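PDB 4Z9F: halohydrin epoxidase A from Corynebacterium sp., which probably catalyses the reversible loss of hydrogen halide from vicinal halohydrins to form epoxides, on a Rossmann-type fold related to short-chain dehydrogenases/reductases. Local coordinates for residues 54-66 and 109-121. The protein carries 1 engineered substitution. Residues are numbered along the deposited sequence; the frame is centred on the assembly and turned at random.
Sequences LAEQKPERLVDAT and FPILLLQSAIAPL
Pro59 packs over one face of the Phe109 ring. Its CB sits over the centre of the Phe109 ring, 3.5 Å from the centroid and 5° off the ring normal, a CH-pi contact. Phe109 CG is anti to the backbone N (chi1 -170°), which carries the ring to Pro59. Pro59 CG also meets Leu112 CB at 4.0 Å. Four residues on, Val63 fits as a knob into the hole formed by Leu113, Ser116, Ala117 and Pro120. Its two methyls divide the work: CG2 touches Ala117 CB at 3.8 Å, and CG1 reaches Pro120 CG.

A water links the backbone of 59-63 to the Ser116 hydroxyl. It donates to Pro59 O (2.6 Å) and to Ser116 OG (2.5 Å), and accepts from Val63 N (2.8 Å). Ser116 OG, turned back between its own N and carbonyl carbon, bonds to Leu113 O as well, which fixes the hydroxyl at the water.

The axes of segments 62-66 and 109-121 make 46°. Both helices flank the parallel Rossmann sheet: Leu62 and Thr66 rest on strand 3-6, and Leu121 on strand 127-132. Helix 96-123 also packs on helix 147-165 and on the second subunit, where Leu112 touches Glu96 of that chain.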
ATOM      1  N   LEU C  54      36.008  11.902  -1.598  1.00 33.70           N
ATOM      2  CA  LEU C  54      35.746  13.311  -1.342  1.00 34.57           C
ATOM      3  C   LEU C  54      36.054  13.671   0.100  1.00 36.81           C
ATOM      4  O   LEU C  54      35.817  12.880   1.016  1.00 30.92           O
ATOM      5  CB  LEU C  54      34.281  13.650  -1.610  1.00 30.87           C
ATOM      6  CG  LEU C  54      33.750  13.488  -3.017  1.00 27.22           C
ATOM      7  CD1 LEU C  54      32.262  13.832  -3.030  1.00 26.46           C
ATOM      8  CD2 LEU C  54      34.543  14.384  -3.963  1.00 32.52           C
ATOM      9  N   ALA C  55      36.543  14.894   0.305  1.00 31.11           N
ATOM     10  CA  ALA C  55      36.681  15.400   1.658  1.00 31.76           C
ATOM     11  C   ALA C  55      35.387  16.010   2.179  1.00 32.03           C
ATOM     12  O   ALA C  55      35.180  16.037   3.398  1.00 33.03           O
ATOM     13  CB  ALA C  55      37.806  16.437   1.719  1.00 39.24           C
ATOM     14  N   GLU C  56      34.515  16.484   1.290  1.00 32.07           N
ATOM     15  CA  GLU C  56      33.357  17.263   1.716  1.00 33.44           C
ATOM     16  C   GLU C  56      32.406  16.412   2.542  1.00 29.97           C
ATOM     17  O   GLU C  56      32.144  15.252   2.219  1.00 29.82           O
ATOM     18  CB  GLU C  56      32.626  17.850   0.508  1.00 29.58           C
ATOM     19  CG  GLU C  56      33.304  19.107  -0.048  1.00 39.35           C
ATOM     20  CD  GLU C  56      34.558  18.799  -0.880  1.00 44.73           C
ATOM     21  OE1 GLU C  56      35.192  19.771  -1.383  1.00 51.87           O
ATOM     22  OE2 GLU C  56      34.886  17.594  -1.026  1.00 40.89           O
ATOM     23  N   GLN C  57      31.894  17.007   3.619  1.00 32.39           N
ATOM     24  CA  GLN C  57      30.979  16.342   4.533  1.00 32.15           C
ATOM     25  C   GLN C  57      29.573  16.909   4.497  1.00 33.93           C
ATOM     26  O   GLN C  57      28.650  16.256   4.996  1.00 32.99           O
ATOM     27  CB  GLN C  57      31.508  16.431   5.975  1.00 37.05           C
ATOM     28  CG  GLN C  57      32.817  15.693   6.178  1.00 32.49           C
ATOM     29  CD  GLN C  57      32.678  14.225   5.848  1.00 34.19           C
ATOM     30  OE1 GLN C  57      31.804  13.542   6.384  1.00 29.99           O
ATOM     31  NE2 GLN C  57      33.515  13.738   4.939  1.00 34.45           N
ATOM     32  N   LYS C  58      29.384  18.124   3.912  1.00 35.92           N
ATOM     33  CA  LYS C  58      28.024  18.638   3.941  1.00 35.18           C
ATOM     34  C   LYS C  58      27.237  18.110   2.745  1.00 30.57           C
ATOM     35  O   LYS C  58      27.770  18.029   1.635  1.00 28.96           O
ATOM     36  CB  LYS C  58      28.025  20.163   3.944  1.00 33.99           C
ATOM     37  CG  LYS C  58      28.477  20.743   5.277  1.00 37.49           C
ATOM     38  CD  LYS C  58      28.524  22.260   5.250  1.00 44.26           C
ATOM     39  CE  LYS C  58      29.090  22.801   6.551  1.00 45.53           C
ATOM     40  NZ  LYS C  58      29.614  24.191   6.403  1.00 50.41           N
ATOM     41  N   PRO C  59      25.981  17.711   2.952  1.00 27.57           N
ATOM     42  CA  PRO C  59      25.237  17.102   1.845  1.00 27.51           C
ATOM     43  C   PRO C  59      25.035  18.045   0.676  1.00 27.88           C
ATOM     44  O   PRO C  59      25.069  17.597  -0.473  1.00 24.10           O
ATOM     45  CB  PRO C  59      23.906  16.702   2.497  1.00 26.72           C
ATOM     46  CG  PRO C  59      23.767  17.622   3.663  1.00 28.66           C
ATOM     47  CD  PRO C  59      25.161  17.858   4.168  1.00 30.49           C
ATOM     48  N   GLU C  60      24.844  19.344   0.931  1.00 28.74           N
ATOM     49  CA  GLU C  60      24.601  20.298  -0.147  1.00 28.57           C
ATOM     50  C   GLU C  60      25.839  20.571  -0.985  1.00 30.65           C
ATOM     51  O   GLU C  60      25.722  21.206  -2.038  1.00 27.92           O
ATOM     52  CB  GLU C  60      24.084  21.620   0.420  1.00 29.56           C
ATOM     53  CG  GLU C  60      25.073  22.301   1.355  1.00 33.26           C
ATOM     54  CD  GLU C  60      24.742  22.103   2.826  1.00 40.29           C
ATOM     55  OE1 GLU C  60      24.716  23.110   3.567  1.00 44.38           O
ATOM     56  OE2 GLU C  60      24.501  20.951   3.247  1.00 33.39           O
ATOM     57  N   ARG C  61      27.015  20.123  -0.547  1.00 30.33           N
ATOM     58  CA  ARG C  61      28.247  20.393  -1.274  1.00 33.37           C
ATOM     59  C   ARG C  61      28.793  19.186  -2.020  1.00 28.63           C
ATOM     60  O   ARG C  61      29.736  19.339  -2.804  1.00 30.24           O
ATOM     61  CB  ARG C  61      29.315  20.939  -0.312  1.00 33.51           C
ATOM     62  CG  ARG C  61      29.006  22.351   0.178  1.00 38.23           C
ATOM     63  CD  ARG C  61      29.829  22.745   1.390  1.00 46.10           C
ATOM     64  NE  ARG C  61      29.520  24.107   1.822  1.00 49.35           N
ATOM     65  CZ  ARG C  61      30.343  24.877   2.530  1.00 56.39           C
ATOM     66  NH1 ARG C  61      31.534  24.420   2.901  1.00 52.86           N
ATOM     67  NH2 ARG C  61      29.970  26.104   2.874  1.00 55.36           N
ATOM     68  N   LEU C  62      28.206  18.000  -1.835  1.00 28.42           N
ATOM     69  CA  LEU C  62      28.749  16.796  -2.456  1.00 24.74           C
ATOM     70  C   LEU C  62      28.660  16.830  -3.973  1.00 25.46           C
ATOM     71  O   LEU C  62      29.526  16.271  -4.655  1.00 24.85           O
ATOM     72  CB  LEU C  62      28.015  15.559  -1.934  1.00 27.84           C
ATOM     73  CG  LEU C  62      28.191  15.308  -0.445  1.00 25.66           C
ATOM     74  CD1 LEU C  62      27.403  14.076  -0.061  1.00 25.60           C
ATOM     75  CD2 LEU C  62      29.684  15.156  -0.102  1.00 28.89           C
ATOM     76  N   VAL C  63      27.615  17.441  -4.527  1.00 26.10           N
ATOM     77  CA  VAL C  63      27.460  17.404  -5.977  1.00 27.49           C
ATOM     78  C   VAL C  63      28.529  18.264  -6.643  1.00 27.41           C
ATOM     79  O   VAL C  63      29.188  17.829  -7.592  1.00 24.86           O
ATOM     80  CB  VAL C  63      26.038  17.831  -6.387  1.00 27.91           C
ATOM     81  CG1 VAL C  63      25.956  18.033  -7.888  1.00 29.36           C
ATOM     82  CG2 VAL C  63      25.021  16.777  -5.946  1.00 23.27           C
ATOM     83  N   ASP C  64      28.733  19.483  -6.141  1.00 26.82           N
ATOM     84  CA  ASP C  64      29.763  20.344  -6.724  1.00 29.85           C
ATOM     85  C   ASP C  64      31.147  19.718  -6.568  1.00 30.80           C
ATOM     86  O   ASP C  64      31.957  19.745  -7.502  1.00 31.18           O
ATOM     87  CB  ASP C  64      29.716  21.735  -6.087  1.00 30.09           C
ATOM     88  CG  ASP C  64      28.577  22.600  -6.627  1.00 40.28           C
ATOM     89  OD1 ASP C  64      28.096  22.351  -7.755  1.00 37.59           O
ATOM     90  OD2 ASP C  64      28.163  23.545  -5.915  1.00 49.20           O
ATOM     91  N   ALA C  65      31.422  19.113  -5.409  1.00 28.95           N
ATOM     92  CA  ALA C  65      32.696  18.423  -5.220  1.00 29.16           C
ATOM     93  C   ALA C  65      32.852  17.262  -6.194  1.00 29.31           C
ATOM     94  O   ALA C  65      33.939  17.048  -6.748  1.00 29.50           O
ATOM     95  CB  ALA C  65      32.823  17.927  -3.781  1.00 28.90           C
ATOM     96  N   THR C  66      31.782  16.491  -6.411  1.00 29.35           N
ATOM     97  CA  THR C  66      31.836  15.428  -7.408  1.00 23.74           C
ATOM     98  C   THR C  66      32.149  15.993  -8.787  1.00 29.51           C
ATOM     99  O   THR C  66      32.886  15.377  -9.567  1.00 27.12           O
ATOM    100  CB  THR C  66      30.511  14.664  -7.444  1.00 28.35           C
ATOM    101  OG1 THR C  66      30.200  14.204  -6.124  1.00 29.09           O
ATOM    102  CG2 THR C  66      30.609  13.473  -8.385  1.00 21.01           C
ATOM    103  N   PHE C 109      19.302  15.080   5.439  1.00 19.61           N
ATOM    104  CA  PHE C 109      20.496  14.916   4.611  1.00 23.25           C
ATOM    105  C   PHE C 109      20.171  14.541   3.170  1.00 22.37           C
ATOM    106  O   PHE C 109      20.683  15.209   2.257  1.00 24.77           O
ATOM    107  CB  PHE C 109      21.428  13.893   5.286  1.00 26.06           C
ATOM    108  CG  PHE C 109      22.802  13.797   4.679  1.00 25.36           C
ATOM    109  CD1 PHE C 109      23.017  13.109   3.492  1.00 24.41           C
ATOM    110  CD2 PHE C 109      23.895  14.351   5.331  1.00 26.09           C
ATOM    111  CE1 PHE C 109      24.281  13.003   2.956  1.00 24.25           C
ATOM    112  CE2 PHE C 109      25.162  14.240   4.801  1.00 28.45           C
ATOM    113  CZ  PHE C 109      25.355  13.567   3.611  1.00 24.16           C
ATOM    114  N   PRO C 110      19.347  13.524   2.881  1.00 25.27           N
ATOM    115  CA  PRO C 110      19.048  13.242   1.468  1.00 20.06           C
ATOM    116  C   PRO C 110      18.260  14.351   0.774  1.00 17.21           C
ATOM    117  O   PRO C 110      18.469  14.571  -0.423  1.00 22.20           O
ATOM    118  CB  PRO C 110      18.258  11.923   1.522  1.00 22.91           C
ATOM    119  CG  PRO C 110      17.789  11.796   2.952  1.00 23.89           C
ATOM    120  CD  PRO C 110      18.826  12.473   3.780  1.00 21.41           C
ATOM    121  N   ILE C 111      17.383  15.074   1.476  1.00 21.72           N
ATOM    122  CA  ILE C 111      16.653  16.172   0.837  1.00 19.31           C
ATOM    123  C   ILE C 111      17.614  17.280   0.406  1.00 22.29           C
ATOM    124  O   ILE C 111      17.536  17.793  -0.715  1.00 20.69           O
ATOM    125  CB  ILE C 111      15.561  16.711   1.776  1.00 23.48           C
ATOM    126  CG1 ILE C 111      14.347  15.780   1.754  1.00 18.40           C
ATOM    127  CG2 ILE C 111      15.151  18.124   1.364  1.00 18.68           C
ATOM    128  CD1 ILE C 111      13.313  16.111   2.807  1.00 25.66           C
ATOM    129  N   LEU C 112      18.530  17.672   1.296  1.00 20.34           N
ATOM    130  CA  LEU C 112      19.501  18.709   0.952  1.00 23.66           C
ATOM    131  C   LEU C 112      20.403  18.260  -0.189  1.00 23.21           C
ATOM    132  O   LEU C 112      20.770  19.067  -1.051  1.00 24.48           O
ATOM    133  CB  LEU C 112      20.344  19.089   2.176  1.00 23.56           C
ATOM    134  CG  LEU C 112      19.634  19.797   3.331  1.00 24.13           C
ATOM    135  CD1 LEU C 112      20.629  20.176   4.414  1.00 26.64           C
ATOM    136  CD2 LEU C 112      18.866  21.019   2.849  1.00 25.29           C
ATOM    137  N   LEU C 113      20.788  16.979  -0.203  1.00 24.41           N
ATOM    138  CA  LEU C 113      21.565  16.450  -1.318  1.00 19.38           C
ATOM    139  C   LEU C 113      20.771  16.518  -2.616  1.00 24.14           C
ATOM    140  O   LEU C 113      21.255  17.042  -3.624  1.00 23.77           O
ATOM    141  CB  LEU C 113      21.989  15.012  -1.033  1.00 22.24           C
ATOM    142  CG  LEU C 113      22.599  14.234  -2.205  1.00 19.17           C
ATOM    143  CD1 LEU C 113      23.886  14.903  -2.667  1.00 21.32           C
ATOM    144  CD2 LEU C 113      22.890  12.805  -1.794  1.00 22.32           C
ATOM    145  N   LEU C 114      19.542  15.988  -2.609  1.00 21.86           N
ATOM    146  CA  LEU C 114      18.707  16.041  -3.810  1.00 22.91           C
ATOM    147  C   LEU C 114      18.475  17.480  -4.272  1.00 21.05           C
ATOM    148  O   LEU C 114      18.538  17.763  -5.474  1.00 20.22           O
ATOM    149  CB  LEU C 114      17.368  15.335  -3.555  1.00 20.75           C
ATOM    150  CG  LEU C 114      16.337  15.383  -4.687  1.00 23.17           C
ATOM    151  CD1 LEU C 114      16.826  14.641  -5.925  1.00 17.08           C
ATOM    152  CD2 LEU C 114      14.983  14.846  -4.224  1.00 20.32           C
ATOM    153  N   GLN C 115      18.202  18.397  -3.333  1.00 20.41           N
ATOM    154  CA  GLN C 115      17.952  19.794  -3.697  1.00 23.16           C
ATOM    155  C   GLN C 115      19.127  20.362  -4.475  1.00 22.86           C
ATOM    156  O   GLN C 115      18.949  20.997  -5.521  1.00 24.06           O
ATOM    157  CB  GLN C 115      17.680  20.638  -2.442  1.00 21.64           C
ATOM    158  CG  GLN C 115      17.484  22.137  -2.707  1.00 23.13           C
ATOM    159  CD  GLN C 115      17.276  22.975  -1.439  1.00 23.87           C
ATOM    160  OE1 GLN C 115      18.085  22.934  -0.510  1.00 23.99           O
ATOM    161  NE2 GLN C 115      16.188  23.759  -1.412  1.00 22.59           N
ATOM    162  N   SER C 116      20.345  20.134  -3.968  1.00 22.98           N
ATOM    163  CA  SER C 116      21.560  20.627  -4.613  1.00 22.50           C
ATOM    164  C   SER C 116      21.809  19.967  -5.962  1.00 22.83           C
ATOM    165  O   SER C 116      22.518  20.535  -6.792  1.00 26.14           O
ATOM    166  CB  SER C 116      22.771  20.385  -3.700  1.00 21.39           C
ATOM    167  OG  SER C 116      23.151  19.014  -3.704  1.00 23.58           O
ATOM    168  N   ALA C 117      21.236  18.792  -6.206  1.00 24.33           N
ATOM    169  CA  ALA C 117      21.542  18.035  -7.416  1.00 18.77           C
ATOM    170  C   ALA C 117      20.636  18.378  -8.597  1.00 20.18           C
ATOM    171  O   ALA C 117      21.025  18.129  -9.745  1.00 23.78           O
ATOM    172  CB  ALA C 117      21.441  16.531  -7.125  1.00 24.89           C
ATOM    173  N   ILE C 118      19.456  18.952  -8.347  1.00 18.38           N
ATOM    174  CA  ILE C 118      18.448  19.087  -9.406  1.00 19.28           C
ATOM    175  C   ILE C 118      18.972  19.966 -10.539  1.00 23.04           C
ATOM    176  O   ILE C 118      18.931  19.584 -11.716  1.00 22.59           O
ATOM    177  CB  ILE C 118      17.125  19.631  -8.831  1.00 23.17           C
ATOM    178  CG1 ILE C 118      16.477  18.607  -7.890  1.00 26.01           C
ATOM    179  CG2 ILE C 118      16.149  20.000  -9.948  1.00 21.28           C
ATOM    180  CD1 ILE C 118      15.257  19.147  -7.131  1.00 22.26           C
ATOM    181  N   ALA C 119      19.486  21.144 -10.204  1.00 21.88           N
ATOM    182  CA  ALA C 119      19.888  22.064 -11.269  1.00 24.76           C
ATOM    183  C   ALA C 119      21.001  21.483 -12.130  1.00 23.74           C
ATOM    184  O   ALA C 119      20.824  21.425 -13.360  1.00 21.68           O
ATOM    185  CB  ALA C 119      20.265  23.426 -10.674  1.00 24.99           C
ATOM    186  N   PRO C 120      22.130  21.005 -11.581  1.00 20.83           N
ATOM    187  CA  PRO C 120      23.171  20.457 -12.462  1.00 19.81           C
ATOM    188  C   PRO C 120      22.738  19.197 -13.177  1.00 21.37           C
ATOM    189  O   PRO C 120      23.140  18.984 -14.326  1.00 22.82           O
ATOM    190  CB  PRO C 120      24.352  20.192 -11.513  1.00 23.53           C
ATOM    191  CG  PRO C 120      23.752  20.109 -10.159  1.00 27.49           C
ATOM    192  CD  PRO C 120      22.586  21.060 -10.178  1.00 23.54           C
ATOM    193  N   LEU C 121      21.934  18.352 -12.535  1.00 23.45           N
ATOM    194  CA  LEU C 121      21.460  17.144 -13.207  1.00 22.02           C
ATOM    195  C   LEU C 121      20.508  17.479 -14.356  1.00 21.57           C
ATOM    196  O   LEU C 121      20.537  16.826 -15.405  1.00 23.52           O
ATOM    197  CB  LEU C 121      20.787  16.221 -12.189  1.00 21.91           C
ATOM    198  CG  LEU C 121      21.625  15.065 -11.639  1.00 25.93           C
ATOM    199  CD1 LEU C 121      22.952  15.531 -11.127  1.00 22.08           C
ATOM    200  CD2 LEU C 121      20.861  14.336 -10.542  1.00 18.95           C
TER
HETATM  201  O   HOH W   1      25.402  18.205  -3.012  1.00 25.51           O